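Local structure of MHP1 (Microbacterium liquefaciens, 2JLN) at residues 8-20 against 389-401. The protein mediates the sodium-dependent uptake of 5-aryl-substituted hydantoins, preferring 5-indolylmethyl and 5-benzyl hydantoin and favouring L over D isomers. Residues are numbered along the deposited sequence; the frame is centred on the assembly and turned at random.
Sequences EARSLLNPSNAPT and ISLHDLYRTKGIY
Ser-11 and Arg-396 face each other as a non-hydrogen-bonded antiparallel pair, a single beta bridge joining the N-terminal arm before helix 29-40 to the loop that follows helix 391-394 in this largely helical transporter. Two backbone bonds flank the pair: Thr-397 N gives to Arg-10 O (3.2 Å), and Leu-12 N gives to Tyr-395 O (2.8 Å).

The other polar link is made by a side chain. Tyr-395 has CG anti to its carbonyl carbon (chi1 -73°), which sends the ring toward the turn at 14-17, where OH donates to Asn-17 O (2.9 Å) in the plane of that carbonyl. A tyrosine suits this place because its ring offers carbon to Leu-13 and Pro-19 while the hydroxyl beyond still carries a donor; a phenylalanine here would probably leave Asn-17 O without that donor and the arm less firmly tied. Asparagines suit the turn because each side-chain carbonyl accepts the other's backbone N-H, Asn-14 OD1 from Asn-17 N (an Asx motif) and Asn-17 OD1 from Asn-14 N, which no aliphatic residue could do.

Apolar contacts complete the join. Ala-9, small enough for close backbone approach, sets CB 3.8 Å from Lys-398 CB. Leu-13 CB lies 4.1 Å from Tyr-395 CD2, and Tyr-465 of helix 462-466 also touches Leu-13. Pro-19, compact and rigid, brings CD 3.6 Å from Tyr-395 CZ, while its CG meets Leu-391 CD1 at 3.8 Å.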
ATOM      1  N   GLU A   8     -17.363   5.926 -33.918  1.00 87.61           N
ATOM      2  CA  GLU A   8     -17.646   4.879 -32.931  1.00 92.33           C
ATOM      3  C   GLU A   8     -17.133   5.185 -31.491  1.00 93.88           C
ATOM      4  O   GLU A   8     -17.818   5.810 -30.671  1.00 88.94           O
ATOM      5  CB  GLU A   8     -17.108   3.525 -33.436  1.00 86.07           C
ATOM      6  CG  GLU A   8     -17.571   2.293 -32.651  1.00 86.92           C
ATOM      7  CD  GLU A   8     -19.098   2.128 -32.613  1.00 96.44           C
ATOM      8  OE1 GLU A   8     -19.571   0.978 -32.438  1.00 92.89           O
ATOM      9  OE2 GLU A   8     -19.831   3.141 -32.751  1.00 96.38           O
ATOM     10  N   ALA A   9     -15.917   4.748 -31.191  1.00 92.94           N
ATOM     11  CA  ALA A   9     -15.437   4.770 -29.818  1.00 82.75           C
ATOM     12  C   ALA A   9     -14.331   5.791 -29.547  1.00 79.46           C
ATOM     13  O   ALA A   9     -13.303   5.818 -30.237  1.00 77.65           O
ATOM     14  CB  ALA A   9     -14.973   3.362 -29.415  1.00 77.56           C
ATOM     15  N   ARG A  10     -14.557   6.605 -28.517  1.00 72.86           N
ATOM     16  CA  ARG A  10     -13.570   7.539 -27.982  1.00 70.33           C
ATOM     17  C   ARG A  10     -12.308   6.817 -27.472  1.00 69.03           C
ATOM     18  O   ARG A  10     -12.415   5.737 -26.886  1.00 67.91           O
ATOM     19  CB  ARG A  10     -14.227   8.304 -26.834  1.00 71.02           C
ATOM     20  CG  ARG A  10     -13.632   9.666 -26.558  1.00 76.08           C
ATOM     21  CD  ARG A  10     -14.652  10.598 -25.890  1.00 80.16           C
ATOM     22  NE  ARG A  10     -14.892  10.324 -24.470  1.00 80.02           N
ATOM     23  CZ  ARG A  10     -14.085  10.703 -23.477  1.00 82.27           C
ATOM     24  NH1 ARG A  10     -12.950  11.365 -23.741  1.00 74.87           N
ATOM     25  NH2 ARG A  10     -14.408  10.410 -22.214  1.00 79.65           N
ATOM     26  N   SER A  11     -11.122   7.398 -27.684  1.00 62.54           N
ATOM     27  CA  SER A  11      -9.888   6.798 -27.158  1.00 59.80           C
ATOM     28  C   SER A  11      -9.533   7.341 -25.772  1.00 61.68           C
ATOM     29  O   SER A  11      -9.609   8.560 -25.547  1.00 62.21           O
ATOM     30  CB  SER A  11      -8.701   7.017 -28.102  1.00 60.55           C
ATOM     31  OG  SER A  11      -7.521   6.387 -27.600  1.00 60.14           O
ATOM     32  N   LEU A  12      -9.136   6.441 -24.859  1.00 56.09           N
ATOM     33  CA  LEU A  12      -8.810   6.815 -23.474  1.00 52.13           C
ATOM     34  C   LEU A  12      -7.307   6.774 -23.170  1.00 50.93           C
ATOM     35  O   LEU A  12      -6.899   6.993 -22.024  1.00 46.98           O
ATOM     36  CB  LEU A  12      -9.565   5.932 -22.466  1.00 52.52           C
ATOM     37  CG  LEU A  12     -11.099   5.955 -22.389  1.00 53.89           C
ATOM     38  CD1 LEU A  12     -11.584   4.967 -21.362  1.00 47.73           C
ATOM     39  CD2 LEU A  12     -11.674   7.343 -22.097  1.00 54.29           C
ATOM     40  N   LEU A  13      -6.495   6.495 -24.195  1.00 52.31           N
ATOM     41  CA  LEU A  13      -5.038   6.378 -24.040  1.00 46.41           C
ATOM     42  C   LEU A  13      -4.377   7.740 -24.111  1.00 46.02           C
ATOM     43  O   LEU A  13      -4.793   8.587 -24.898  1.00 51.23           O
ATOM     44  CB  LEU A  13      -4.452   5.455 -25.112  1.00 43.28           C
ATOM     45  CG  LEU A  13      -2.938   5.334 -25.247  1.00 40.85           C
ATOM     46  CD1 LEU A  13      -2.254   5.511 -23.954  1.00 44.65           C
ATOM     47  CD2 LEU A  13      -2.597   3.973 -25.762  1.00 46.76           C
ATOM     48  N   ASN A  14      -3.381   7.945 -23.256  1.00 41.73           N
ATOM     49  CA  ASN A  14      -2.477   9.085 -23.319  1.00 41.85           C
ATOM     50  C   ASN A  14      -1.121   8.621 -22.766  1.00 43.20           C
ATOM     51  O   ASN A  14      -1.055   7.561 -22.144  1.00 42.59           O
ATOM     52  CB  ASN A  14      -3.067  10.330 -22.623  1.00 46.64           C
ATOM     53  CG  ASN A  14      -2.938  10.307 -21.086  1.00 45.61           C
ATOM     54  OD1 ASN A  14      -2.162   9.542 -20.526  1.00 46.27           O
ATOM     55  ND2 ASN A  14      -3.681  11.184 -20.415  1.00 41.45           N
ATOM     56  N   PRO A  15      -0.029   9.375 -23.022  1.00 44.31           N
ATOM     57  CA  PRO A  15       1.305   8.818 -22.744  1.00 43.10           C
ATOM     58  C   PRO A  15       1.538   8.405 -21.284  1.00 44.35           C
ATOM     59  O   PRO A  15       2.281   7.455 -21.058  1.00 45.49           O
ATOM     60  CB  PRO A  15       2.255   9.944 -23.167  1.00 40.28           C
ATOM     61  CG  PRO A  15       1.404  11.150 -23.209  1.00 42.67           C
ATOM     62  CD  PRO A  15       0.078  10.682 -23.682  1.00 42.57           C
ATOM     63  N   SER A  16       0.907   9.069 -20.322  1.00 43.49           N
ATOM     64  CA  SER A  16       1.074   8.701 -18.910  1.00 43.98           C
ATOM     65  C   SER A  16       0.365   7.410 -18.511  1.00 45.69           C
ATOM     66  O   SER A  16       0.910   6.625 -17.745  1.00 48.89           O
ATOM     67  CB  SER A  16       0.603   9.832 -17.995  1.00 47.95           C
ATOM     68  OG  SER A  16       1.318  11.030 -18.259  1.00 50.30           O
ATOM     69  N   ASN A  17      -0.851   7.204 -19.018  1.00 45.75           N
ATOM     70  CA  ASN A  17      -1.669   6.029 -18.690  1.00 43.58           C
ATOM     71  C   ASN A  17      -1.524   4.828 -19.656  1.00 44.56           C
ATOM     72  O   ASN A  17      -2.349   3.913 -19.662  1.00 44.82           O
ATOM     73  CB  ASN A  17      -3.142   6.440 -18.571  1.00 42.58           C
ATOM     74  CG  ASN A  17      -3.773   6.788 -19.920  1.00 43.88           C
ATOM     75  OD1 ASN A  17      -3.480   6.150 -20.917  1.00 45.30           O
ATOM     76  ND2 ASN A  17      -4.650   7.796 -19.946  1.00 44.42           N
ATOM     77  N   ALA A  18      -0.478   4.837 -20.471  1.00 44.80           N
ATOM     78  CA  ALA A  18      -0.239   3.761 -21.431  1.00 46.21           C
ATOM     79  C   ALA A  18       0.499   2.623 -20.764  1.00 42.41           C
ATOM     80  O   ALA A  18       1.277   2.867 -19.867  1.00 44.42           O
ATOM     81  CB  ALA A  18       0.582   4.273 -22.592  1.00 44.21           C
ATOM     82  N   PRO A  19       0.277   1.378 -21.218  1.00 42.79           N
ATOM     83  CA  PRO A  19       1.054   0.251 -20.689  1.00 43.37           C
ATOM     84  C   PRO A  19       2.553   0.566 -20.729  1.00 47.81           C
ATOM     85  O   PRO A  19       3.002   1.388 -21.522  1.00 53.23           O
ATOM     86  CB  PRO A  19       0.705  -0.885 -21.643  1.00 41.20           C
ATOM     87  CG  PRO A  19      -0.633  -0.525 -22.146  1.00 41.55           C
ATOM     88  CD  PRO A  19      -0.678   0.946 -22.250  1.00 41.12           C
ATOM     89  N   THR A  20       3.324  -0.078 -19.871  1.00 46.18           N
ATOM     90  CA  THR A  20       4.707   0.288 -19.686  1.00 48.20           C
ATOM     91  C   THR A  20       5.537  -0.749 -20.382  1.00 52.14           C
ATOM     92  O   THR A  20       5.505  -1.929 -20.001  1.00 51.12           O
ATOM     93  CB  THR A  20       5.061   0.353 -18.172  1.00 50.18           C
ATOM     94  OG1 THR A  20       4.422   1.506 -17.594  1.00 54.22           O
ATOM     95  CG2 THR A  20       6.575   0.424 -17.938  1.00 46.66           C
ATOM     96  N   ILE A 389      -6.523 -11.333 -21.772  1.00 55.26           N
ATOM     97  CA  ILE A 389      -7.125 -10.010 -21.739  1.00 51.66           C
ATOM     98  C   ILE A 389      -6.872  -9.190 -23.009  1.00 53.98           C
ATOM     99  O   ILE A 389      -5.974  -9.511 -23.795  1.00 57.01           O
ATOM    100  CB  ILE A 389      -6.606  -9.252 -20.550  1.00 50.64           C
ATOM    101  CG1 ILE A 389      -5.243  -8.665 -20.848  1.00 47.60           C
ATOM    102  CG2 ILE A 389      -6.474 -10.181 -19.381  1.00 51.55           C
ATOM    103  CD1 ILE A 389      -4.893  -7.597 -19.882  1.00 49.42           C
ATOM    104  N   SER A 390      -7.661  -8.137 -23.217  1.00 47.87           N
ATOM    105  CA  SER A 390      -7.518  -7.323 -24.420  1.00 46.05           C
ATOM    106  C   SER A 390      -7.128  -5.872 -24.134  1.00 45.90           C
ATOM    107  O   SER A 390      -7.991  -5.033 -23.963  1.00 46.28           O
ATOM    108  CB  SER A 390      -8.801  -7.367 -25.255  1.00 44.84           C
ATOM    109  OG  SER A 390      -8.716  -6.516 -26.382  1.00 43.45           O
ATOM    110  N   LEU A 391      -5.838  -5.560 -24.108  1.00 44.24           N
ATOM    111  CA  LEU A 391      -5.457  -4.162 -23.949  1.00 45.66           C
ATOM    112  C   LEU A 391      -6.237  -3.212 -24.869  1.00 47.15           C
ATOM    113  O   LEU A 391      -6.642  -2.132 -24.458  1.00 49.34           O
ATOM    114  CB  LEU A 391      -3.967  -3.956 -24.166  1.00 47.16           C
ATOM    115  CG  LEU A 391      -2.965  -4.781 -23.383  1.00 45.65           C
ATOM    116  CD1 LEU A 391      -1.717  -3.970 -23.249  1.00 45.71           C
ATOM    117  CD2 LEU A 391      -3.485  -5.098 -22.050  1.00 45.23           C
ATOM    118  N   HIS A 392      -6.445  -3.604 -26.116  1.00 50.13           N
ATOM    119  CA  HIS A 392      -7.157  -2.741 -27.062  1.00 52.81           C
ATOM    120  C   HIS A 392      -8.423  -2.173 -26.438  1.00 51.08           C
ATOM    121  O   HIS A 392      -8.706  -0.970 -26.539  1.00 52.54           O
ATOM    122  CB  HIS A 392      -7.496  -3.530 -28.340  1.00 57.54           C
ATOM    123  CG  HIS A 392      -8.288  -2.760 -29.354  1.00 58.24           C
ATOM    124  ND1 HIS A 392      -7.726  -1.787 -30.161  1.00 60.40           N
ATOM    125  CD2 HIS A 392      -9.593  -2.840 -29.715  1.00 55.64           C
ATOM    126  CE1 HIS A 392      -8.655  -1.294 -30.960  1.00 61.09           C
ATOM    127  NE2 HIS A 392      -9.799  -1.908 -30.703  1.00 59.77           N
ATOM    128  N   ASP A 393      -9.180  -3.040 -25.780  1.00 48.47           N
ATOM    129  CA  ASP A 393     -10.504  -2.659 -25.305  1.00 49.03           C
ATOM    130  C   ASP A 393     -10.498  -1.904 -23.984  1.00 50.27           C
ATOM    131  O   ASP A 393     -11.469  -1.223 -23.681  1.00 54.02           O
ATOM    132  CB  ASP A 393     -11.433  -3.875 -25.222  1.00 49.95           C
ATOM    133  CG  ASP A 393     -11.620  -4.570 -26.577  1.00 55.21           C
ATOM    134  OD1 ASP A 393     -10.597  -4.989 -27.176  1.00 54.86           O
ATOM    135  OD2 ASP A 393     -12.788  -4.708 -27.031  1.00 55.30           O
ATOM    136  N   LEU A 394      -9.417  -2.021 -23.208  1.00 49.29           N
ATOM    137  CA  LEU A 394      -9.292  -1.324 -21.919  1.00 47.77           C
ATOM    138  C   LEU A 394      -9.058   0.165 -22.154  1.00 50.77           C
ATOM    139  O   LEU A 394      -9.264   0.997 -21.262  1.00 49.19           O
ATOM    140  CB  LEU A 394      -8.143  -1.890 -21.062  1.00 41.90           C
ATOM    141  CG  LEU A 394      -8.321  -3.245 -20.386  1.00 41.57           C
ATOM    142  CD1 LEU A 394      -7.024  -3.798 -19.931  1.00 44.98           C
ATOM    143  CD2 LEU A 394      -9.212  -3.126 -19.223  1.00 45.72           C
ATOM    144  N   TYR A 395      -8.619   0.519 -23.351  1.00 47.60           N
ATOM    145  CA  TYR A 395      -8.328   1.911 -23.579  1.00 49.70           C
ATOM    146  C   TYR A 395      -9.342   2.555 -24.516  1.00 57.40           C
ATOM    147  O   TYR A 395      -9.069   3.608 -25.136  1.00 57.86           O
ATOM    148  CB  TYR A 395      -6.912   2.064 -24.097  1.00 49.22           C
ATOM    149  CG  TYR A 395      -5.890   1.832 -23.043  1.00 44.06           C
ATOM    150  CD1 TYR A 395      -5.289   0.596 -22.901  1.00 42.14           C
ATOM    151  CD2 TYR A 395      -5.540   2.845 -22.167  1.00 45.31           C
ATOM    152  CE1 TYR A 395      -4.353   0.376 -21.917  1.00 42.54           C
ATOM    153  CE2 TYR A 395      -4.606   2.636 -21.164  1.00 43.49           C
ATOM    154  CZ  TYR A 395      -4.017   1.404 -21.051  1.00 42.84           C
ATOM    155  OH  TYR A 395      -3.093   1.192 -20.069  1.00 43.33           O
ATOM    156  N   ARG A 396     -10.520   1.935 -24.600  1.00 54.68           N
ATOM    157  CA  ARG A 396     -11.531   2.363 -25.554  1.00 55.60           C
ATOM    158  C   ARG A 396     -12.882   2.352 -24.896  1.00 51.60           C
ATOM    159  O   ARG A 396     -13.258   1.373 -24.293  1.00 56.73           O
ATOM    160  CB  ARG A 396     -11.540   1.397 -26.747  1.00 61.76           C
ATOM    161  CG  ARG A 396     -11.636   2.070 -28.123  1.00 64.07           C
ATOM    162  CD  ARG A 396     -11.072   1.171 -29.211  1.00 58.70           C
ATOM    163  NE  ARG A 396      -9.721   0.698 -28.881  1.00 62.57           N
ATOM    164  CZ  ARG A 396      -8.601   1.415 -29.035  1.00 66.25           C
ATOM    165  NH1 ARG A 396      -8.655   2.657 -29.513  1.00 67.94           N
ATOM    166  NH2 ARG A 396      -7.422   0.893 -28.711  1.00 62.29           N
ATOM    167  N   THR A 397     -13.605   3.442 -25.029  1.00 51.28           N
ATOM    168  CA  THR A 397     -14.989   3.585 -24.577  1.00 52.74           C
ATOM    169  C   THR A 397     -16.047   2.503 -24.968  1.00 57.41           C
ATOM    170  O   THR A 397     -16.932   2.154 -24.173  1.00 52.15           O
ATOM    171  CB  THR A 397     -15.459   4.954 -25.073  1.00 63.14           C
ATOM    172  OG1 THR A 397     -15.194   5.930 -24.059  1.00 61.85           O
ATOM    173  CG2 THR A 397     -16.935   4.950 -25.481  1.00 66.15           C
ATOM    174  N   LYS A 398     -15.985   1.992 -26.196  1.00 62.41           N
ATOM    175  CA  LYS A 398     -16.916   0.942 -26.631  1.00 59.32           C
ATOM    176  C   LYS A 398     -16.184  -0.314 -27.090  1.00 57.57           C
ATOM    177  O   LYS A 398     -15.594  -0.327 -28.153  1.00 62.99           O
ATOM    178  CB  LYS A 398     -17.801   1.458 -27.756  1.00 62.84           C
ATOM    179  CG  LYS A 398     -18.553   2.709 -27.362  1.00 74.13           C
ATOM    180  CD  LYS A 398     -19.795   2.926 -28.203  1.00 83.72           C
ATOM    181  CE  LYS A 398     -20.791   3.827 -27.478  1.00 86.42           C
ATOM    182  NZ  LYS A 398     -21.858   4.287 -28.425  1.00102.22           N
ATOM    183  N   GLY A 399     -16.215  -1.367 -26.285  1.00 54.14           N
ATOM    184  CA  GLY A 399     -15.486  -2.581 -26.595  1.00 51.81           C
ATOM    185  C   GLY A 399     -16.012  -3.697 -25.725  1.00 52.69           C
ATOM    186  O   GLY A 399     -17.120  -3.589 -25.196  1.00 53.73           O
ATOM    187  N   ILE A 400     -15.237  -4.763 -25.550  1.00 51.24           N
ATOM    188  CA  ILE A 400     -15.726  -5.895 -24.759  1.00 52.15           C
ATOM    189  C   ILE A 400     -15.827  -5.657 -23.242  1.00 50.97           C
ATOM    190  O   ILE A 400     -16.206  -6.568 -22.521  1.00 54.17           O
ATOM    191  CB  ILE A 400     -14.926  -7.188 -25.020  1.00 49.60           C
ATOM    192  CG1 ILE A 400     -13.642  -7.192 -24.200  1.00 49.65           C
ATOM    193  CG2 ILE A 400     -14.633  -7.338 -26.488  1.00 49.16           C
ATOM    194  CD1 ILE A 400     -12.861  -8.479 -24.306  1.00 52.47           C
ATOM    195  N   TYR A 401     -15.499  -4.452 -22.764  1.00 54.21           N
ATOM    196  CA  TYR A 401     -15.564  -4.115 -21.324  1.00 50.97           C
ATOM    197  C   TYR A 401     -16.570  -2.997 -21.021  1.00 55.15           C
ATOM    198  O   TYR A 401     -16.534  -2.394 -19.947  1.00 55.89           O
ATOM    199  CB  TYR A 401     -14.190  -3.702 -20.795  1.00 45.55           C
ATOM    200  CG  TYR A 401     -13.147  -4.766 -20.979  1.00 48.13           C
ATOM    201  CD1 TYR A 401     -11.921  -4.469 -21.562  1.00 47.26           C
ATOM    202  CD2 TYR A 401     -13.394  -6.081 -20.596  1.00 49.01           C
ATOM    203  CE1 TYR A 401     -10.968  -5.453 -21.751  1.00 47.03           C
ATOM    204  CE2 TYR A 401     -12.445  -7.070 -20.772  1.00 47.86           C
ATOM    205  CZ  TYR A 401     -11.234  -6.748 -21.355  1.00 48.05           C
ATOM    206  OH  TYR A 401     -10.285  -7.722 -21.551  1.00 48.03           O
TER